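Local atomic coordinates of HMG-CoA Lyase (Bacillus subtilis subsp. subtilis, PDB entry 1YDO), a protein that adopts a TIM-barrel fold and belongs to the HMG-CoA lyase-like family of proteins. Residues A[12-17]-A[43-48]. Sequence-based numbering, arbitrary orientation.
Sequences VGPRDG and SYIEIT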
ATOM      1  N   VAL A  12     -13.097  -8.500  -9.274  1.00 28.22           N
ATOM      2  CA  VAL A  12     -14.378  -8.678  -8.577  1.00 27.48           C
ATOM      3  C   VAL A  12     -15.047  -7.330  -8.336  1.00 28.52           C
ATOM      4  O   VAL A  12     -15.949  -7.217  -7.503  1.00 30.33           O
ATOM      5  CB  VAL A  12     -14.228  -9.390  -7.204  1.00 27.10           C
ATOM      6  CG1 VAL A  12     -13.727 -10.797  -7.406  1.00 25.13           C
ATOM      7  CG2 VAL A  12     -13.292  -8.609  -6.293  1.00 25.05           C
ATOM      8  N   GLY A  13     -14.605  -6.320  -9.078  1.00 27.61           N
ATOM      9  CA  GLY A  13     -15.155  -4.989  -8.921  1.00 28.22           C
ATOM     10  C   GLY A  13     -16.634  -4.864  -9.219  1.00 29.14           C
ATOM     11  O   GLY A  13     -17.413  -4.333  -8.405  1.00 27.10           O
ATOM     12  N   PRO A  14     -17.064  -5.345 -10.393  1.00 30.99           N
ATOM     13  CA  PRO A  14     -18.483  -5.252 -10.739  1.00 31.89           C
ATOM     14  C   PRO A  14     -19.383  -5.928  -9.719  1.00 33.53           C
ATOM     15  O   PRO A  14     -20.592  -5.736  -9.724  1.00 36.13           O
ATOM     16  CB  PRO A  14     -18.548  -5.905 -12.113  1.00 30.38           C
ATOM     17  CG  PRO A  14     -17.422  -6.862 -12.095  1.00 31.97           C
ATOM     18  CD  PRO A  14     -16.318  -6.089 -11.419  1.00 30.01           C
ATOM     19  N   ARG A  15     -18.802  -6.711  -8.824  1.00 35.71           N
ATOM     20  CA  ARG A  15     -19.629  -7.370  -7.843  1.00 36.82           C
ATOM     21  C   ARG A  15     -19.334  -6.868  -6.442  1.00 37.51           C
ATOM     22  O   ARG A  15     -20.071  -6.023  -5.921  1.00 37.17           O
ATOM     23  CB  ARG A  15     -19.441  -8.876  -7.925  1.00 37.53           C
ATOM     24  CG  ARG A  15     -20.447  -9.645  -7.114  1.00 38.68           C
ATOM     25  CD  ARG A  15     -19.716 -10.542  -6.142  1.00 40.98           C
ATOM     26  NE  ARG A  15     -19.549  -9.945  -4.820  1.00 39.69           N
ATOM     27  CZ  ARG A  15     -18.618 -10.317  -3.944  1.00 38.50           C
ATOM     28  NH1 ARG A  15     -17.754 -11.279  -4.248  1.00 36.25           N
ATOM     29  NH2 ARG A  15     -18.568  -9.741  -2.754  1.00 39.08           N
ATOM     30  N   ASP A  16     -18.255  -7.374  -5.838  1.00 38.29           N
ATOM     31  CA  ASP A  16     -17.857  -6.974  -4.476  1.00 38.72           C
ATOM     32  C   ASP A  16     -17.648  -5.462  -4.387  1.00 37.52           C
ATOM     33  O   ASP A  16     -17.818  -4.864  -3.324  1.00 36.16           O
ATOM     34  CB  ASP A  16     -16.565  -7.688  -4.056  1.00 40.25           C
ATOM     35  CG  ASP A  16     -16.370  -7.708  -2.539  1.00 41.21           C
ATOM     36  OD1 ASP A  16     -15.345  -8.247  -2.068  1.00 41.17           O
ATOM     37  OD2 ASP A  16     -17.249  -7.188  -1.813  1.00 44.07           O
ATOM     38  N   GLY A  17     -17.297  -4.852  -5.513  1.00 36.96           N
ATOM     39  CA  GLY A  17     -17.091  -3.424  -5.521  1.00 37.13           C
ATOM     40  C   GLY A  17     -18.375  -2.643  -5.610  1.00 36.69           C
ATOM     41  O   GLY A  17     -18.628  -1.755  -4.801  1.00 36.86           O
ATOM     42  N   SER A  43      -8.733 -12.305 -17.365  1.00 34.65           N
ATOM     43  CA  SER A  43      -9.292 -13.568 -17.830  1.00 33.12           C
ATOM     44  C   SER A  43     -10.365 -14.093 -16.878  1.00 34.26           C
ATOM     45  O   SER A  43     -10.794 -15.237 -16.998  1.00 35.82           O
ATOM     46  CB  SER A  43      -8.194 -14.621 -17.944  1.00 30.10           C
ATOM     47  OG  SER A  43      -7.747 -15.015 -16.673  1.00 25.21           O
ATOM     48  N   TYR A  44     -10.789 -13.267 -15.926  1.00 34.39           N
ATOM     49  CA  TYR A  44     -11.798 -13.676 -14.961  1.00 34.19           C
ATOM     50  C   TYR A  44     -12.490 -12.443 -14.407  1.00 34.64           C
ATOM     51  O   TYR A  44     -11.829 -11.499 -13.995  1.00 35.39           O
ATOM     52  CB  TYR A  44     -11.131 -14.458 -13.845  1.00 33.63           C
ATOM     53  CG  TYR A  44     -12.083 -15.012 -12.828  1.00 34.74           C
ATOM     54  CD1 TYR A  44     -12.624 -14.198 -11.836  1.00 34.50           C
ATOM     55  CD2 TYR A  44     -12.394 -16.370 -12.816  1.00 36.10           C
ATOM     56  CE1 TYR A  44     -13.445 -14.725 -10.846  1.00 36.93           C
ATOM     57  CE2 TYR A  44     -13.211 -16.908 -11.830  1.00 37.35           C
ATOM     58  CZ  TYR A  44     -13.730 -16.079 -10.841  1.00 37.93           C
ATOM     59  OH  TYR A  44     -14.496 -16.609  -9.824  1.00 39.67           O
ATOM     60  N   ILE A  45     -13.821 -12.452 -14.395  1.00 35.13           N
ATOM     61  CA  ILE A  45     -14.576 -11.306 -13.914  1.00 34.12           C
ATOM     62  C   ILE A  45     -15.896 -11.687 -13.262  1.00 35.01           C
ATOM     63  O   ILE A  45     -16.753 -12.255 -13.926  1.00 36.48           O
ATOM     64  CB  ILE A  45     -14.941 -10.386 -15.067  1.00 31.61           C
ATOM     65  CG1 ILE A  45     -13.706  -9.992 -15.859  1.00 29.88           C
ATOM     66  CG2 ILE A  45     -15.656  -9.176 -14.531  1.00 33.56           C
ATOM     67  CD1 ILE A  45     -14.024  -9.032 -16.985  1.00 29.67           C
ATOM     68  N   GLU A  46     -16.079 -11.380 -11.980  1.00 34.52           N
ATOM     69  CA  GLU A  46     -17.364 -11.675 -11.362  1.00 34.81           C
ATOM     70  C   GLU A  46     -18.329 -10.576 -11.787  1.00 35.23           C
ATOM     71  O   GLU A  46     -18.408  -9.541 -11.136  1.00 36.19           O
ATOM     72  CB  GLU A  46     -17.268 -11.662  -9.856  1.00 34.27           C
ATOM     73  CG  GLU A  46     -16.496 -12.798  -9.300  1.00 37.29           C
ATOM     74  CD  GLU A  46     -16.773 -12.999  -7.818  1.00 40.24           C
ATOM     75  OE1 GLU A  46     -16.082 -13.833  -7.184  1.00 42.50           O
ATOM     76  OE2 GLU A  46     -17.683 -12.325  -7.283  1.00 39.16           O
ATOM     77  N   ILE A  47     -19.064 -10.796 -12.869  1.00 34.98           N
ATOM     78  CA  ILE A  47     -19.987  -9.787 -13.364  1.00 33.06           C
ATOM     79  C   ILE A  47     -21.045  -9.330 -12.371  1.00 32.52           C
ATOM     80  O   ILE A  47     -21.441  -8.168 -12.388  1.00 33.22           O
ATOM     81  CB  ILE A  47     -20.697 -10.276 -14.619  1.00 33.71           C
ATOM     82  CG1 ILE A  47     -21.478 -11.550 -14.301  1.00 34.57           C
ATOM     83  CG2 ILE A  47     -19.687 -10.541 -15.719  1.00 32.88           C
ATOM     84  CD1 ILE A  47     -22.333 -12.033 -15.448  1.00 34.75           C
ATOM     85  N   THR A  48     -21.508 -10.224 -11.504  1.00 32.21           N
ATOM     86  CA  THR A  48     -22.541  -9.847 -10.541  1.00 33.11           C
ATOM     87  C   THR A  48     -22.799 -10.913  -9.488  1.00 34.36           C
ATOM     88  O   THR A  48     -22.132 -11.951  -9.457  1.00 35.08           O
ATOM     89  CB  THR A  48     -23.870  -9.600 -11.239  1.00 32.99           C
ATOM     90  OG1 THR A  48     -24.865  -9.234 -10.274  1.00 33.68           O
ATOM     91  CG2 THR A  48     -24.319 -10.871 -11.951  1.00 32.86           C
TER
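OE2 of E46 accepts a nearly straight hydrogen bond from NH1 of R15, 3.2 Å long with an N-H...O angle of 167°, and the opposite charges make it a salt bridge as well. The oxygen lies close to the guanidinium plane, at its edge, whereas the nitrogen meets the carboxylate on its syn side but 25° out of that plane, and the two flat groups are inclined to each other. R15 can reach across because its chain bends at chi2 and again at chi3, while E46 stays extended beyond CG and runs alongside it. The other terminal nitrogen, NH2 of R15, bridges to OD2 of D16 at 3.0 Å, and CB of D16 lies above one face of the guanidinium, toward its rim. Two carboxylates thus hold one guanidinium from different nitrogens, which probably restrains its rotation. A methyl, CG1 of V12, lies 3.8 Å from the carboxylate carbon CD of E46. On the apolar side, CG of P14 touches CG2 of I45, also at 3.8 Å, the two side chains crossing at about a right angle. The arrangement illustrates how a buried salt-bridge network of R15, D16 and E46 can sit beside an apolar contact, here P14 against I45. The contact joins the short helix 13-17, which follows strand 8-11 with V12 as its N-cap residue, to strand 44-49, their local axes 62° apart. Y141 of strand 137-143 touches V12, R15 and E46 within the TIM barrel, while W33 and I34 of helix 27-38 pack against P14.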